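Local coordinates for uncharacterized protein (Bacteroides eggerthii, PDB 4FTD) that is of unknown function but pairs an immunoglobulin-like N-terminal domain with a six-bladed beta-propeller and may take part in carbohydrate metabolism, at residues 20-25 against 103-108; 58-63 against 68-73. All blocks are in the same frame, centred on the assembly; numbering follows the deposited sequence.

How the interactions relate
Both contacts lie in the immunoglobulin-like part of the chain, their centres about 13 Å apart, and they meet at the adjoining strands 17-22 and 58-64. In sequence order 20-25 comes first, 58-63 and 68-73 follow, and 103-108 comes last, so interaction 2 falls wholly within the span that interaction 1 brackets. Interaction 1 packs side chains across the interior, from strand 17-22 to strand 98-106; interaction 2 fastens the chain after strand 69-70 onto strand 58-64. The two are joined directly: L23 N lies 2.8 Å from S59 O, a probable hydrogen bond. Interaction 1 thus joins the domain's first strand to its last, while interaction 2 holds the connection leading to the edge strand 74-75.

Interaction 1: residues 20-25 against 103-108; sequences IKILNA and MKVRKR
I20 and I22 meet M103 and V105 across the hydrophobic core of the immunoglobulin-like domain, in face-to-face packing of beta strands. The evidence is in the spacing: strands 20-22 and 103-106 approach to 11.1 Å between axes at 32°, no hydrogen bond joins them, and all four touching residues are buried. The alternate residues of each strand supply the contact. M103, a selenomethionine, touches both isoleucines. Its CG is anti to the backbone N (chi1 -178°) and the chain continues extended through chi2, which carries the selenium out to the opposite strand; a bend at chi3 (132°) then turns CE along toward I22. I20 meets it with the end of its longer branch, CD1 lying 3.9 Å from M103 SE, and the two side chains run obliquely past each other. I22 divides its longer branch between two partners, CG1 facing M103 CE at 4.4 Å, a looser approach. L90 of strand 85-93 touches both I20 and M103, and Y77 flanks V105 while its OH is hydrogen-bonded to M103 O. At the other end of the contact the methyl CD1 of I22 rests 4.2 Å from V105 CG2.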
# COMPACT_ATOMS: atom_id res chain seq x y z
N ILE A 20 14.78 -23.23 35.32
CA ILE A 20 16.08 -22.77 34.86
C ILE A 20 15.97 -21.30 34.42
O ILE A 20 14.94 -20.85 33.90
CB ILE A 20 16.61 -23.71 33.73
CG1 ILE A 20 18.12 -23.44 33.46
CG2 ILE A 20 15.69 -23.66 32.51
CD1 ILE A 20 18.83 -24.48 32.61
N LYS A 21 17.02 -20.55 34.71
CA LYS A 21 17.16 -19.17 34.27
C LYS A 21 18.57 -18.89 33.85
O LYS A 21 19.53 -19.48 34.40
CB LYS A 21 16.70 -18.14 35.30
CG LYS A 21 16.59 -18.57 36.74
CD LYS A 21 16.28 -17.36 37.63
CE LYS A 21 15.70 -17.75 38.98
NZ LYS A 21 15.65 -16.61 39.96
N ILE A 22 18.68 -18.01 32.86
CA ILE A 22 19.96 -17.39 32.47
C ILE A 22 20.04 -16.10 33.31
O ILE A 22 19.10 -15.32 33.35
CB ILE A 22 20.01 -17.09 30.97
CG1 ILE A 22 20.12 -18.39 30.16
CG2 ILE A 22 21.18 -16.14 30.62
CD1 ILE A 22 19.72 -18.19 28.72
N LEU A 23 21.14 -15.91 34.01
CA LEU A 23 21.26 -14.76 34.93
C LEU A 23 21.92 -13.53 34.29
O LEU A 23 21.79 -12.42 34.79
CB LEU A 23 22.04 -15.19 36.17
CG LEU A 23 21.54 -16.38 36.97
CD1 LEU A 23 22.64 -16.72 38.00
CD2 LEU A 23 20.21 -16.06 37.68
N ASN A 24 22.57 -13.70 33.14
CA ASN A 24 23.41 -12.62 32.59
C ASN A 24 23.21 -12.31 31.09
O ASN A 24 24.18 -12.15 30.36
CB ASN A 24 24.89 -12.89 32.94
CG ASN A 24 25.45 -14.13 32.27
OD1 ASN A 24 24.71 -15.01 31.85
ND2 ASN A 24 26.78 -14.23 32.23
N ALA A 25 21.95 -12.19 30.69
CA ALA A 25 21.58 -11.79 29.31
C ALA A 25 21.69 -10.27 29.21
O ALA A 25 21.93 -9.59 30.21
CB ALA A 25 20.16 -12.26 28.96
N MSE A 103 19.10 -27.61 25.03
CA MSE A 103 18.84 -26.24 25.42
C MSE A 103 19.15 -25.27 24.29
O MSE A 103 20.30 -25.16 23.88
CB MSE A 103 19.64 -25.89 26.67
CG MSE A 103 19.38 -24.46 27.15
SE MSE A 103 20.14 -24.12 28.92
CE MSE A 103 21.08 -22.35 28.56
N LYS A 104 18.11 -24.57 23.81
CA LYS A 104 18.23 -23.66 22.68
C LYS A 104 18.22 -22.20 23.14
O LYS A 104 17.34 -21.80 23.91
CB LYS A 104 17.09 -23.88 21.68
CG LYS A 104 17.23 -23.10 20.37
CD LYS A 104 15.97 -23.19 19.52
CE LYS A 104 15.75 -24.60 18.99
NZ LYS A 104 14.54 -24.65 18.13
N VAL A 105 19.23 -21.44 22.70
CA VAL A 105 19.31 -20.01 22.96
C VAL A 105 19.22 -19.30 21.58
O VAL A 105 19.90 -19.71 20.64
CB VAL A 105 20.58 -19.59 23.72
CG1 VAL A 105 20.67 -18.08 23.79
CG2 VAL A 105 20.60 -20.19 25.13
N ARG A 106 18.40 -18.25 21.53
CA ARG A 106 18.08 -17.52 20.31
C ARG A 106 18.29 -16.02 20.44
O ARG A 106 18.05 -15.46 21.51
CB ARG A 106 16.61 -17.78 19.98
CG ARG A 106 16.31 -19.24 19.71
CD ARG A 106 14.84 -19.46 19.45
NE ARG A 106 14.06 -19.21 20.65
CZ ARG A 106 12.80 -18.78 20.67
NH1 ARG A 106 12.15 -18.51 19.55
NH2 ARG A 106 12.18 -18.58 21.83
N LYS A 107 18.75 -15.39 19.35
CA LYS A 107 18.94 -13.93 19.27
C LYS A 107 17.64 -13.31 18.82
O LYS A 107 16.88 -13.90 18.03
CB LYS A 107 20.00 -13.51 18.21
CG LYS A 107 21.46 -13.88 18.49
CD LYS A 107 22.37 -13.55 17.30
CE LYS A 107 23.78 -14.05 17.54
NZ LYS A 107 24.70 -13.76 16.40
N ARG A 108 17.40 -12.08 19.27
CA ARG A 108 16.29 -11.30 18.73
C ARG A 108 16.53 -10.99 17.27
O ARG A 108 17.67 -10.79 16.86
CB ARG A 108 16.12 -10.01 19.50
CG ARG A 108 15.57 -10.26 20.88
CD ARG A 108 15.61 -9.01 21.69
NE ARG A 108 14.80 -7.99 21.06
CZ ARG A 108 14.94 -6.69 21.27
NH1 ARG A 108 15.88 -6.20 22.09
NH2 ARG A 108 14.12 -5.85 20.64

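Interaction 2: residues 58-63 against 68-73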
# COMPACT_ATOMS: atom_id res chain seq x y z
N LEU A 58 27.28 -17.86 29.34
CA LEU A 58 25.97 -17.66 29.98
C LEU A 58 25.95 -18.38 31.34
O LEU A 58 26.19 -19.59 31.42
CB LEU A 58 24.83 -18.17 29.10
CG LEU A 58 24.66 -17.43 27.77
CD1 LEU A 58 23.50 -18.03 27.03
CD2 LEU A 58 24.45 -15.94 27.97
N SER A 59 25.68 -17.63 32.41
CA SER A 59 25.60 -18.18 33.77
C SER A 59 24.12 -18.56 33.98
O SER A 59 23.22 -17.78 33.65
CB SER A 59 26.07 -17.16 34.83
OG SER A 59 27.50 -17.05 34.84
N ILE A 60 23.89 -19.75 34.52
CA ILE A 60 22.56 -20.29 34.70
C ILE A 60 22.34 -20.68 36.15
O ILE A 60 23.28 -20.94 36.88
CB ILE A 60 22.28 -21.51 33.77
CG1 ILE A 60 23.23 -22.67 34.08
CG2 ILE A 60 22.39 -21.11 32.28
CD1 ILE A 60 22.78 -23.99 33.50
N GLU A 61 21.08 -20.74 36.54
CA GLU A 61 20.67 -21.19 37.86
C GLU A 61 19.49 -22.08 37.65
O GLU A 61 18.59 -21.73 36.88
CB GLU A 61 20.28 -19.98 38.71
CG GLU A 61 19.90 -20.26 40.13
CD GLU A 61 19.59 -18.95 40.84
OE1 GLU A 61 20.54 -18.22 41.25
OE2 GLU A 61 18.38 -18.62 40.96
N ALA A 62 19.47 -23.21 38.34
CA ALA A 62 18.46 -24.24 38.12
C ALA A 62 17.92 -24.79 39.40
O ALA A 62 18.63 -24.80 40.40
CB ALA A 62 19.08 -25.36 37.33
N GLU A 63 16.67 -25.23 39.38
CA GLU A 63 16.12 -26.05 40.45
C GLU A 63 16.04 -27.48 39.87
O GLU A 63 15.52 -27.67 38.78
CB GLU A 63 14.73 -25.61 40.88
CG GLU A 63 14.60 -24.26 41.56
CD GLU A 63 13.15 -23.93 41.90
OE1 GLU A 63 12.26 -24.82 41.80
OE2 GLU A 63 12.88 -22.77 42.28
N ALA A 68 20.32 -34.07 42.49
CA ALA A 68 20.84 -33.88 41.11
C ALA A 68 21.72 -32.63 41.04
O ALA A 68 21.44 -31.66 41.70
CB ALA A 68 19.69 -33.80 40.13
N ALA A 69 22.79 -32.68 40.24
CA ALA A 69 23.73 -31.57 40.02
C ALA A 69 23.79 -31.20 38.53
O ALA A 69 23.70 -32.09 37.69
CB ALA A 69 25.13 -31.96 40.48
N LEU A 70 23.92 -29.90 38.22
CA LEU A 70 24.29 -29.46 36.88
C LEU A 70 25.76 -29.85 36.62
O LEU A 70 26.61 -29.83 37.53
CB LEU A 70 24.17 -27.92 36.74
CG LEU A 70 22.83 -27.20 36.95
CD1 LEU A 70 23.10 -25.70 37.11
CD2 LEU A 70 21.86 -27.45 35.81
N GLN A 71 26.08 -30.24 35.39
CA GLN A 71 27.50 -30.40 34.99
C GLN A 71 28.26 -29.11 35.25
O GLN A 71 29.39 -29.13 35.71
CB GLN A 71 27.65 -30.63 33.49
CG GLN A 71 27.26 -31.97 32.96
CD GLN A 71 28.36 -32.98 33.10
OE1 GLN A 71 28.75 -33.35 34.20
NE2 GLN A 71 28.86 -33.46 31.96
N SER A 72 27.66 -27.98 34.88
CA SER A 72 28.30 -26.67 34.96
C SER A 72 27.22 -25.60 35.09
O SER A 72 26.09 -25.82 34.68
CB SER A 72 29.08 -26.40 33.66
OG SER A 72 29.74 -25.12 33.72
N GLU A 73 27.60 -24.46 35.66
CA GLU A 73 26.72 -23.30 35.82
C GLU A 73 26.95 -22.27 34.76
O GLU A 73 26.31 -21.23 34.80
CB GLU A 73 26.97 -22.59 37.19
CG GLU A 73 26.63 -23.40 38.41
CD GLU A 73 26.50 -22.55 39.67
OE1 GLU A 73 27.15 -21.48 39.87
OE2 GLU A 73 25.69 -22.97 40.49
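This is an edge contact of the immunoglobulin-like domain, one backbone hydrogen bond with a small apolar patch beside it, where the chain leaving strand 69-70 returns to strand 58-64. The bond runs from I60 N to E73 O at 2.9 Å and is fairly straight, 162° at the hydrogen, although the donor stands 26° out of the carbonyl plane. The same oxygen also receives a CA-H...O contact from S59 CA at 3.3 Å, so two neighbouring residues of the strand converge on it. I60 then folds over this junction: chi1 of 62° puts CG1 between the backbone N and the carbonyl carbon, and from there CG1 lies 3.5 Å from E73 O. Beyond it the chain extends, and CD1 reaches 4.0 Å from L70 CD1, the two side chains crossing at a slant. L70 spreads its fork over A62 as well, its CD2 being 3.8 Å from A62 CB, so one leucine spans two alternate residues of the strand. With an alanine here instead of I60, L70 CD1 would probably lose the isoleucine methyl it packs on, and E73 O the CG1 set against it. S72 turns its OG to V74 O instead. On its other edge strand 58-64 pairs with strand 17-22, I60 packs on I22 and on L90 of strand 85-93, and just past E73 the short strand 74-75 continues the antiparallel pairing, L58 bonding to M75 through the backbone.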